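Local coordinates for lipopolysaccharide biosynthesis protein wbpB (PDB 3O9Z) that binds NAD and 2-oxoglutarate and probably acts as a dehydrogenase in the biosynthesis of 2,3-diacetamido-2,3-dideoxy-D-mannuronic acid, at residues Thr9-Tyr14 with Val31-Pro36; Pro17-Ala22 with Asp264-Val269; Leu76-Pro81 with Ala99-Pro104. All blocks are in the same frame, centred on the assembly; numbering follows the deposited sequence.

Interaction 1 of 3, residues Thr9-Tyr14 with Val31-Pro36; sequences TGLAGY and VASLDP. With NAD (nicotinamide-adenine-dinucleotide), chain E.
Ala12 and Asp35 form the tight end of this contact. Ala12 N donates to Asp35 OD2 at 2.9 Å, and the N-H arrives from above the carboxylate plane, 42° out of it. Ala12 CB packs against the same oxygen at 3.3 Å. A type I turn from Gly10 to Gly13 lifts Ala12 N into place. One step back, Gly10 N bonds to Leu34 O at 2.9 Å, where the parallel pairing of Thr9 with Leu34 ends. This is the first beta-alpha-beta crossover of the Rossmann fold, with its glycine-rich dinucleotide loop facing the acidic residue just after the end of the second strand. Gly13 CA lies just 3.1 Å from NAD O5B, so the loop follows the cofactor backbone closely, and Tyr14 N bonds to the phosphate oxygen O1A almost in line, at 178°.

On the strand side, side chains meet by van der Waals contact without polar bonds, as where Leu11 CD2 rests 3.6 Å from Ser33 OG. Packing is looser between the methyls Thr9 CG2 and Leu34 CD2, which come no nearer than 4.3 Å. At the outer margin the exposed Pro36 does not touch 9-14 and sets its ring beside the adenine.

With CG of Asp35 anti to the backbone N (chi1 -162°), the carboxylate turns to the adenosine ribose: NAD O2B donates to Asp35 OD1 at 2.6 Å and NAD O3B donates to OD2. Both oxygens thus accept from a ribose hydroxyl, an arrangement consistent with a preference for NAD, since a 2'-phosphate would bring negative charge against the carboxylate.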
# COMPACT_ATOMS: atom_id res chain seq x y z
N THR A 9 3.17 -16.07 7.71
CA THR A 9 3.30 -14.74 7.12
C THR A 9 3.27 -14.87 5.60
O THR A 9 3.68 -15.88 5.02
CB THR A 9 4.53 -13.98 7.52
OG1 THR A 9 5.68 -14.54 6.87
CG2 THR A 9 4.74 -14.08 9.04
N GLY A 10 2.59 -13.91 4.97
CA GLY A 10 2.52 -13.89 3.50
C GLY A 10 1.29 -14.60 2.97
O GLY A 10 1.31 -15.08 1.81
N LEU A 11 0.21 -14.66 3.75
CA LEU A 11 -0.96 -15.47 3.41
C LEU A 11 -1.60 -15.15 2.03
O LEU A 11 -2.20 -16.02 1.43
CB LEU A 11 -2.04 -15.25 4.49
CG LEU A 11 -3.37 -15.99 4.32
CD1 LEU A 11 -3.25 -17.51 4.33
CD2 LEU A 11 -4.33 -15.52 5.41
N ALA A 12 -1.49 -13.90 1.59
CA ALA A 12 -2.18 -13.50 0.34
C ALA A 12 -1.41 -13.88 -0.92
O ALA A 12 -1.88 -13.63 -2.04
CB ALA A 12 -2.40 -12.02 0.35
N GLY A 13 -0.21 -14.44 -0.75
CA GLY A 13 0.71 -14.50 -1.86
C GLY A 13 0.52 -15.72 -2.71
O GLY A 13 -0.27 -16.64 -2.42
N TYR A 14 1.27 -15.75 -3.80
CA TYR A 14 1.25 -16.91 -4.67
C TYR A 14 1.54 -18.26 -4.02
O TYR A 14 0.87 -19.25 -4.30
CB TYR A 14 2.23 -16.70 -5.84
CG TYR A 14 2.35 -17.95 -6.66
CD1 TYR A 14 3.48 -18.74 -6.54
CD2 TYR A 14 1.38 -18.29 -7.62
CE1 TYR A 14 3.61 -19.92 -7.27
CE2 TYR A 14 1.51 -19.48 -8.36
CZ TYR A 14 2.64 -20.25 -8.19
OH TYR A 14 2.79 -21.43 -8.90
N VAL A 31 -3.01 -20.97 13.49
CA VAL A 31 -3.58 -20.17 14.57
C VAL A 31 -3.82 -18.72 14.11
O VAL A 31 -4.82 -18.11 14.49
CB VAL A 31 -2.64 -20.19 15.80
CG1 VAL A 31 -3.15 -19.32 16.94
CG2 VAL A 31 -2.49 -21.65 16.27
N ALA A 32 -2.90 -18.15 13.32
CA ALA A 32 -2.96 -16.74 13.00
C ALA A 32 -2.09 -16.55 11.76
O ALA A 32 -1.14 -17.30 11.51
CB ALA A 32 -2.45 -15.87 14.11
N SER A 33 -2.48 -15.56 10.96
CA SER A 33 -1.65 -15.15 9.81
C SER A 33 -1.47 -13.66 9.78
O SER A 33 -2.25 -12.91 10.37
CB SER A 33 -2.35 -15.55 8.50
OG SER A 33 -2.78 -16.88 8.39
N LEU A 34 -0.44 -13.24 9.03
CA LEU A 34 -0.07 -11.86 8.84
C LEU A 34 0.08 -11.63 7.34
O LEU A 34 0.85 -12.34 6.68
CB LEU A 34 1.30 -11.53 9.48
CG LEU A 34 1.92 -10.18 9.16
CD1 LEU A 34 1.07 -8.99 9.61
CD2 LEU A 34 3.34 -10.11 9.79
N ASP A 35 -0.56 -10.57 6.82
CA ASP A 35 -0.21 -10.06 5.47
C ASP A 35 -0.78 -8.65 5.42
O ASP A 35 -1.96 -8.48 5.77
CB ASP A 35 -0.85 -10.90 4.34
CG ASP A 35 -0.19 -10.70 2.99
OD1 ASP A 35 -0.03 -9.53 2.64
OD2 ASP A 35 0.19 -11.70 2.37
N PRO A 36 0.01 -7.66 5.03
CA PRO A 36 -0.49 -6.28 4.87
C PRO A 36 -1.57 -6.22 3.79
O PRO A 36 -2.39 -5.28 3.87
CB PRO A 36 0.74 -5.48 4.46
CG PRO A 36 1.94 -6.38 4.97
CD PRO A 36 1.46 -7.79 4.75
PA NAD E . 3.98 -12.87 -3.68
O1A NAD E . 2.94 -13.59 -4.45
O2A NAD E . 4.48 -11.47 -4.07
O5B NAD E . 3.35 -12.87 -2.23
C5B NAD E . 4.09 -12.18 -1.27
C4B NAD E . 3.16 -11.88 -0.07
O4B NAD E . 3.91 -11.33 1.05
C3B NAD E . 2.16 -10.76 -0.48
O3B NAD E . 0.80 -11.18 -0.28
C2B NAD E . 2.57 -9.54 0.36
O2B NAD E . 1.48 -8.67 0.72
C1B NAD E . 3.08 -10.31 1.62
N9A NAD E . 3.91 -9.42 2.47
C8A NAD E . 4.60 -8.27 2.25
N7A NAD E . 5.16 -7.83 3.37
C5A NAD E . 4.76 -8.67 4.38
C6A NAD E . 4.99 -8.73 5.81
N6A NAD E . 5.71 -7.76 6.44
N1A NAD E . 4.41 -9.78 6.38
C2A NAD E . 3.68 -10.76 5.86
N3A NAD E . 3.43 -10.71 4.53
C4A NAD E . 3.99 -9.71 3.84
O3 NAD E . 5.28 -13.81 -3.60
PN NAD E . 5.45 -15.36 -3.55
O1N NAD E . 5.78 -15.86 -4.95
O2N NAD E . 4.30 -15.99 -2.80
O5D NAD E . 6.84 -15.54 -2.79
C5D NAD E . 6.72 -15.58 -1.39
C4D NAD E . 8.01 -16.24 -0.88
O4D NAD E . 7.93 -17.62 -1.30
C3D NAD E . 9.33 -15.66 -1.41
O3D NAD E . 10.32 -15.87 -0.35
C2D NAD E . 9.65 -16.64 -2.55
O2D NAD E . 11.05 -16.76 -2.78
C1D NAD E . 9.06 -17.99 -2.11
N1N NAD E . 8.69 -18.85 -3.23
C2N NAD E . 9.07 -20.11 -3.24
C3N NAD E . 8.77 -21.01 -4.23
C7N NAD E . 9.35 -22.36 -4.10
O7N NAD E . 9.70 -22.82 -3.00
N7N NAD E . 9.35 -23.07 -5.23
C4N NAD E . 7.97 -20.56 -5.29
C5N NAD E . 7.50 -19.25 -5.21
C6N NAD E . 7.85 -18.38 -4.17

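Interaction 2 of 3, residues Pro17-Ala22 with Asp264-Val269; sequences PRHLKA and DLHTEV
His266 and His19 meet as an offset edge-to-face (T-shaped) pair, the edge of His266 directed at the face of His19. Their centroids are 5.1 Å apart and their planes stand at 81°, and the closest approach is His266 CD2 to His19 NE2 at 3.6 Å. The pair joins helix 16-25 of the Rossmann domain to the start of helix 266-274, whose His266 belongs to the NAD pocket. Both NE2 atoms hydrogen-bond to Glu102 OE2, and His19 ND1 to Tyr270 OH, which helps explain why the two rings converge although the CB of His19 is directed away from the second helix.

Arg18 supplies the other half of the packing. Its CD lies over one face of the His266 ring, 3.8 Å from the centroid and 27° off the normal, a CH-pi contact displaced toward the ND1 side of the rim. A bend at chi3 (-94°) then carries the guanidinium past the ring instead of onto it, leaving the two planes nearly perpendicular. His266 is therefore fixed from two directions, by an aliphatic carbon over its face and by an imidazole at its edge.

A water in the ring plane is 2.9 Å from His266 ND1, accepts from Leu265 N at the helix N-cap position, and receives a weak bond from Arg18 NH1. Farther along, Ala22 packs against Thr267, with Ala22 CA 3.4 Å from Thr267 OG1, which also hydrogen-bonds to Glu25 OE1. Beside that pair a second water spans the helices, donating to Arg18 O at 2.8 Å and to Thr267 OG1 at 2.9 Å.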
# COMPACT_ATOMS: atom_id res chain seq x y z
N PRO A 17 -0.80 -20.81 -0.63
CA PRO A 17 -1.74 -21.95 -0.57
C PRO A 17 -1.01 -23.29 -0.44
O PRO A 17 -1.58 -24.27 0.04
CB PRO A 17 -2.47 -21.85 -1.91
CG PRO A 17 -2.43 -20.38 -2.23
CD PRO A 17 -1.08 -19.90 -1.76
N ARG A 18 0.24 -23.38 -0.90
CA ARG A 18 1.00 -24.61 -0.74
C ARG A 18 1.35 -24.83 0.72
O ARG A 18 1.41 -25.97 1.19
CB ARG A 18 2.30 -24.57 -1.56
CG ARG A 18 2.32 -25.61 -2.63
CD ARG A 18 3.60 -25.58 -3.45
NE ARG A 18 3.44 -24.76 -4.65
CZ ARG A 18 4.41 -24.53 -5.52
NH1 ARG A 18 5.62 -25.04 -5.31
NH2 ARG A 18 4.17 -23.77 -6.59
N HIS A 19 1.55 -23.74 1.47
CA HIS A 19 1.82 -23.84 2.91
C HIS A 19 0.55 -24.16 3.68
O HIS A 19 0.61 -24.93 4.64
CB HIS A 19 2.37 -22.50 3.43
CG HIS A 19 3.76 -22.23 2.95
ND1 HIS A 19 4.86 -22.54 3.72
CD2 HIS A 19 4.24 -21.79 1.76
CE1 HIS A 19 5.96 -22.25 3.05
NE2 HIS A 19 5.62 -21.83 1.84
N LEU A 20 -0.59 -23.67 3.22
CA LEU A 20 -1.86 -24.01 3.87
C LEU A 20 -2.13 -25.48 3.67
O LEU A 20 -2.51 -26.15 4.63
CB LEU A 20 -3.01 -23.24 3.23
CG LEU A 20 -3.00 -21.74 3.49
CD1 LEU A 20 -4.17 -21.00 2.78
CD2 LEU A 20 -2.98 -21.38 4.98
N LYS A 21 -1.91 -25.98 2.45
CA LYS A 21 -2.08 -27.40 2.18
C LYS A 21 -1.09 -28.22 3.05
O LYS A 21 -1.49 -29.26 3.62
CB LYS A 21 -1.96 -27.67 0.68
CG LYS A 21 -2.02 -29.13 0.27
CD LYS A 21 -1.34 -29.30 -1.08
CE LYS A 21 -2.34 -29.75 -2.10
NZ LYS A 21 -2.16 -31.21 -2.30
N ALA A 22 0.16 -27.78 3.19
CA ALA A 22 1.14 -28.55 3.98
C ALA A 22 0.75 -28.60 5.46
O ALA A 22 0.88 -29.64 6.12
CB ALA A 22 2.55 -27.93 3.85
N ASP A 264 5.02 -29.83 -6.20
CA ASP A 264 4.25 -30.80 -5.42
C ASP A 264 5.01 -31.42 -4.25
O ASP A 264 4.77 -32.60 -3.95
CB ASP A 264 3.87 -31.96 -6.34
CG ASP A 264 2.40 -31.99 -6.65
OD1 ASP A 264 1.66 -32.70 -5.93
OD2 ASP A 264 1.99 -31.29 -7.61
N LEU A 265 5.94 -30.68 -3.64
CA LEU A 265 6.81 -31.14 -2.54
C LEU A 265 6.85 -30.34 -1.21
O LEU A 265 7.63 -30.62 -0.30
CB LEU A 265 8.26 -31.20 -3.04
CG LEU A 265 8.51 -32.17 -4.18
CD1 LEU A 265 9.75 -31.79 -5.02
CD2 LEU A 265 8.63 -33.58 -3.63
N HIS A 266 6.02 -29.31 -1.06
CA HIS A 266 6.07 -28.55 0.18
C HIS A 266 5.64 -29.39 1.40
O HIS A 266 6.13 -29.17 2.49
CB HIS A 266 5.20 -27.29 0.08
CG HIS A 266 5.92 -26.11 -0.52
ND1 HIS A 266 6.52 -26.17 -1.76
CD2 HIS A 266 6.16 -24.88 -0.03
CE1 HIS A 266 7.07 -24.99 -2.03
NE2 HIS A 266 6.86 -24.20 -1.00
N THR A 267 4.69 -30.29 1.19
CA THR A 267 4.21 -31.03 2.36
C THR A 267 5.34 -31.94 2.89
O THR A 267 5.60 -32.00 4.09
CB THR A 267 2.98 -31.85 1.99
OG1 THR A 267 1.89 -30.95 1.71
CG2 THR A 267 2.61 -32.80 3.15
N GLU A 268 6.08 -32.52 1.95
CA GLU A 268 7.27 -33.27 2.36
C GLU A 268 8.38 -32.49 3.07
O GLU A 268 8.93 -32.95 4.06
CB GLU A 268 7.80 -34.06 1.16
CG GLU A 268 9.07 -34.86 1.49
CD GLU A 268 8.84 -36.00 2.44
OE1 GLU A 268 7.67 -36.47 2.58
OE2 GLU A 268 9.86 -36.44 3.02
N VAL A 269 8.70 -31.25 2.67
CA VAL A 269 9.54 -30.41 3.48
C VAL A 269 8.99 -30.24 4.90
O VAL A 269 9.75 -30.18 5.86
CB VAL A 269 9.75 -29.06 2.75
CG1 VAL A 269 10.58 -28.11 3.56
CG2 VAL A 269 10.42 -29.35 1.40
O HOH W 1 6.69 -27.93 -4.11
O HOH W 2 1.72 -28.56 0.13

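Interaction 3 of 3, residues Leu76-Pro81 with Ala99-Pro104; sequences LSIASP and ALSEKP. With NAD (nicotinamide-adenine-dinucleotide), chain E; AKG (2-oxoglutaric acid), chain F.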
# COMPACT_ATOMS: atom_id res chain seq x y z
N LEU A 76 6.63 -20.33 13.24
CA LEU A 76 6.23 -19.28 12.29
C LEU A 76 6.64 -19.78 10.90
O LEU A 76 7.85 -19.86 10.65
CB LEU A 76 6.88 -17.96 12.66
CG LEU A 76 6.39 -16.80 11.78
CD1 LEU A 76 4.87 -16.57 11.99
CD2 LEU A 76 7.17 -15.60 12.12
N SER A 77 5.69 -20.04 10.00
CA SER A 77 5.99 -20.25 8.59
C SER A 77 6.04 -18.91 7.86
O SER A 77 5.18 -18.04 8.06
CB SER A 77 4.94 -21.12 7.92
OG SER A 77 4.90 -22.46 8.42
N ILE A 78 7.01 -18.75 6.98
CA ILE A 78 7.32 -17.42 6.47
C ILE A 78 7.32 -17.49 4.93
O ILE A 78 8.19 -18.09 4.31
CB ILE A 78 8.69 -16.89 6.99
CG1 ILE A 78 8.56 -16.64 8.51
CG2 ILE A 78 9.19 -15.65 6.29
CD1 ILE A 78 9.93 -16.47 9.23
N ALA A 79 6.31 -16.85 4.35
CA ALA A 79 6.15 -16.79 2.87
C ALA A 79 6.10 -15.34 2.40
O ALA A 79 5.44 -15.04 1.38
CB ALA A 79 4.93 -17.58 2.46
N SER A 80 6.75 -14.42 3.10
CA SER A 80 6.90 -13.01 2.77
C SER A 80 8.02 -12.79 1.75
O SER A 80 8.77 -13.75 1.46
CB SER A 80 7.14 -12.22 4.05
OG SER A 80 8.32 -12.79 4.67
N PRO A 81 8.17 -11.56 1.20
CA PRO A 81 9.31 -11.22 0.32
C PRO A 81 10.65 -11.46 1.03
O PRO A 81 10.72 -11.47 2.28
CB PRO A 81 9.14 -9.74 0.04
CG PRO A 81 7.60 -9.56 0.09
CD PRO A 81 7.20 -10.44 1.26
N ALA A 99 11.19 -21.30 13.29
CA ALA A 99 10.84 -20.68 12.01
C ALA A 99 10.97 -21.67 10.90
O ALA A 99 11.94 -22.47 10.87
CB ALA A 99 11.73 -19.48 11.77
N LEU A 100 10.07 -21.59 9.94
CA LEU A 100 10.21 -22.35 8.73
C LEU A 100 10.00 -21.36 7.60
O LEU A 100 8.86 -20.99 7.28
CB LEU A 100 9.22 -23.49 8.57
CG LEU A 100 9.23 -24.30 7.26
CD1 LEU A 100 10.67 -24.65 6.78
CD2 LEU A 100 8.32 -25.52 7.23
N SER A 101 11.10 -20.97 6.99
CA SER A 101 11.06 -19.89 6.01
C SER A 101 11.18 -20.42 4.59
O SER A 101 11.92 -21.36 4.31
CB SER A 101 12.22 -18.96 6.25
OG SER A 101 12.23 -17.86 5.37
N GLU A 102 10.41 -19.81 3.69
CA GLU A 102 10.68 -20.02 2.27
C GLU A 102 12.13 -19.73 1.95
O GLU A 102 12.81 -18.94 2.61
CB GLU A 102 9.75 -19.15 1.41
CG GLU A 102 8.43 -19.83 1.11
CD GLU A 102 8.56 -21.04 0.21
OE1 GLU A 102 9.70 -21.22 -0.35
OE2 GLU A 102 7.58 -21.78 -0.01
N LYS A 103 12.56 -20.27 0.80
CA LYS A 103 13.85 -19.88 0.21
C LYS A 103 13.79 -18.47 -0.36
O LYS A 103 12.71 -17.94 -0.67
CB LYS A 103 14.32 -20.91 -0.84
CG LYS A 103 13.26 -21.40 -1.85
CD LYS A 103 12.53 -20.33 -2.70
CE LYS A 103 13.45 -19.54 -3.62
NZ LYS A 103 12.55 -18.56 -4.35
N PRO A 104 14.94 -17.80 -0.46
CA PRO A 104 16.22 -18.13 0.21
C PRO A 104 15.98 -17.93 1.70
O PRO A 104 15.24 -17.02 2.08
CB PRO A 104 17.18 -17.04 -0.31
CG PRO A 104 16.24 -15.84 -0.58
CD PRO A 104 14.99 -16.49 -1.12
PA NAD E . 3.98 -12.87 -3.68
O1A NAD E . 2.94 -13.59 -4.45
O2A NAD E . 4.48 -11.47 -4.07
O5B NAD E . 3.35 -12.87 -2.23
C5B NAD E . 4.09 -12.18 -1.27
C4B NAD E . 3.16 -11.88 -0.07
O4B NAD E . 3.91 -11.33 1.05
C3B NAD E . 2.16 -10.76 -0.48
O3B NAD E . 0.80 -11.18 -0.28
C2B NAD E . 2.57 -9.54 0.36
O2B NAD E . 1.48 -8.67 0.72
C1B NAD E . 3.08 -10.31 1.62
N9A NAD E . 3.91 -9.42 2.47
C8A NAD E . 4.60 -8.27 2.25
N7A NAD E . 5.16 -7.83 3.37
C5A NAD E . 4.76 -8.67 4.38
C6A NAD E . 4.99 -8.73 5.81
N6A NAD E . 5.71 -7.76 6.44
N1A NAD E . 4.41 -9.78 6.38
C2A NAD E . 3.68 -10.76 5.86
N3A NAD E . 3.43 -10.71 4.53
C4A NAD E . 3.99 -9.71 3.84
O3 NAD E . 5.28 -13.81 -3.60
PN NAD E . 5.45 -15.36 -3.55
O1N NAD E . 5.78 -15.86 -4.95
O2N NAD E . 4.30 -15.99 -2.80
O5D NAD E . 6.84 -15.54 -2.79
C5D NAD E . 6.72 -15.58 -1.39
C4D NAD E . 8.01 -16.24 -0.88
O4D NAD E . 7.93 -17.62 -1.30
C3D NAD E . 9.33 -15.66 -1.41
O3D NAD E . 10.32 -15.87 -0.35
C2D NAD E . 9.65 -16.64 -2.55
O2D NAD E . 11.05 -16.76 -2.78
C1D NAD E . 9.06 -17.99 -2.11
N1N NAD E . 8.69 -18.85 -3.23
C2N NAD E . 9.07 -20.11 -3.24
C3N NAD E . 8.77 -21.01 -4.23
C7N NAD E . 9.35 -22.36 -4.10
O7N NAD E . 9.70 -22.82 -3.00
N7N NAD E . 9.35 -23.07 -5.23
C4N NAD E . 7.97 -20.56 -5.29
C5N NAD E . 7.50 -19.25 -5.21
C6N NAD E . 7.85 -18.38 -4.17
C1 AKG F . 10.13 -18.64 -7.20
O1 AKG F . 9.43 -18.24 -8.16
O2 AKG F . 10.42 -17.89 -6.25
C2 AKG F . 10.56 -20.02 -7.05
O5 AKG F . 11.23 -20.33 -6.07
C3 AKG F . 10.20 -21.04 -8.10
C4 AKG F . 11.37 -21.13 -9.07
C5 AKG F . 11.09 -21.99 -10.29
O3 AKG F . 10.02 -21.84 -10.91
O4 AKG F . 11.92 -22.83 -10.64
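Glu102 N donates to Ile78 O at 2.9 Å, continuing the parallel ladder between the two strands. Behind it, Leu100 bonds through its N to Leu76 O and through its O to Ile78 N. The short strand axes run only 13° from parallel.

From this bond the Glu102 side chain can be followed into the NAD site. CB sits 3.5 Å from Ile78 O. CG, already at the cofactor, lies 3.3 Å from NAD O4D of the nicotinamide ribose. The chain bends at chi2 (-67°), placing CD beside the nicotinamide at 3.6 Å from NAD C2N. At the tip the two oxygens part: OE1 lies 3.1 Å from NAD O7N, close to C2N, and accepts a bond from Lys103 N, while OE2 faces the His19 and His266 pair. Next in sequence, Lys103 NZ donates at 2.8 Å to NAD O2D and to AKG O5, linking cofactor and 2-oxoglutarate.

The strands belong to the beta-alpha-beta unit of strand 75-78, helix 85-94 and strand 98-101. Ile78 and Ser101, 3.9 Å apart from CG2 to OG, lie on the sheet face packed by helix 85-94; Ser77 points to the other face, where its OG bonds to Tyr270 of helix 266-274, and strands 5-9 and 126-128 flank the pair.

How the interactions relate
From the N terminus, strand 5-9 runs into the loop 9-14, and interaction 1 closes when strand 29-34 returns beside it. Helix 16-25 lies within that closure but sends its contact far along the chain: interaction 2 joins 17-22 to 264-269, so interactions 1 and 2 cross. Interaction 3 opens only after interaction 1 has closed and is nested inside the long loop of interaction 2. Thr9 pairs through its backbone with Ser77 and Ala79, making interactions 1 and 3 neighbours in one sheet, both touching NAD. Leu11 packs on Leu20 between interactions 1 and 2, while interaction 2 brings a helix from late in the chain against this nucleotide-binding unit.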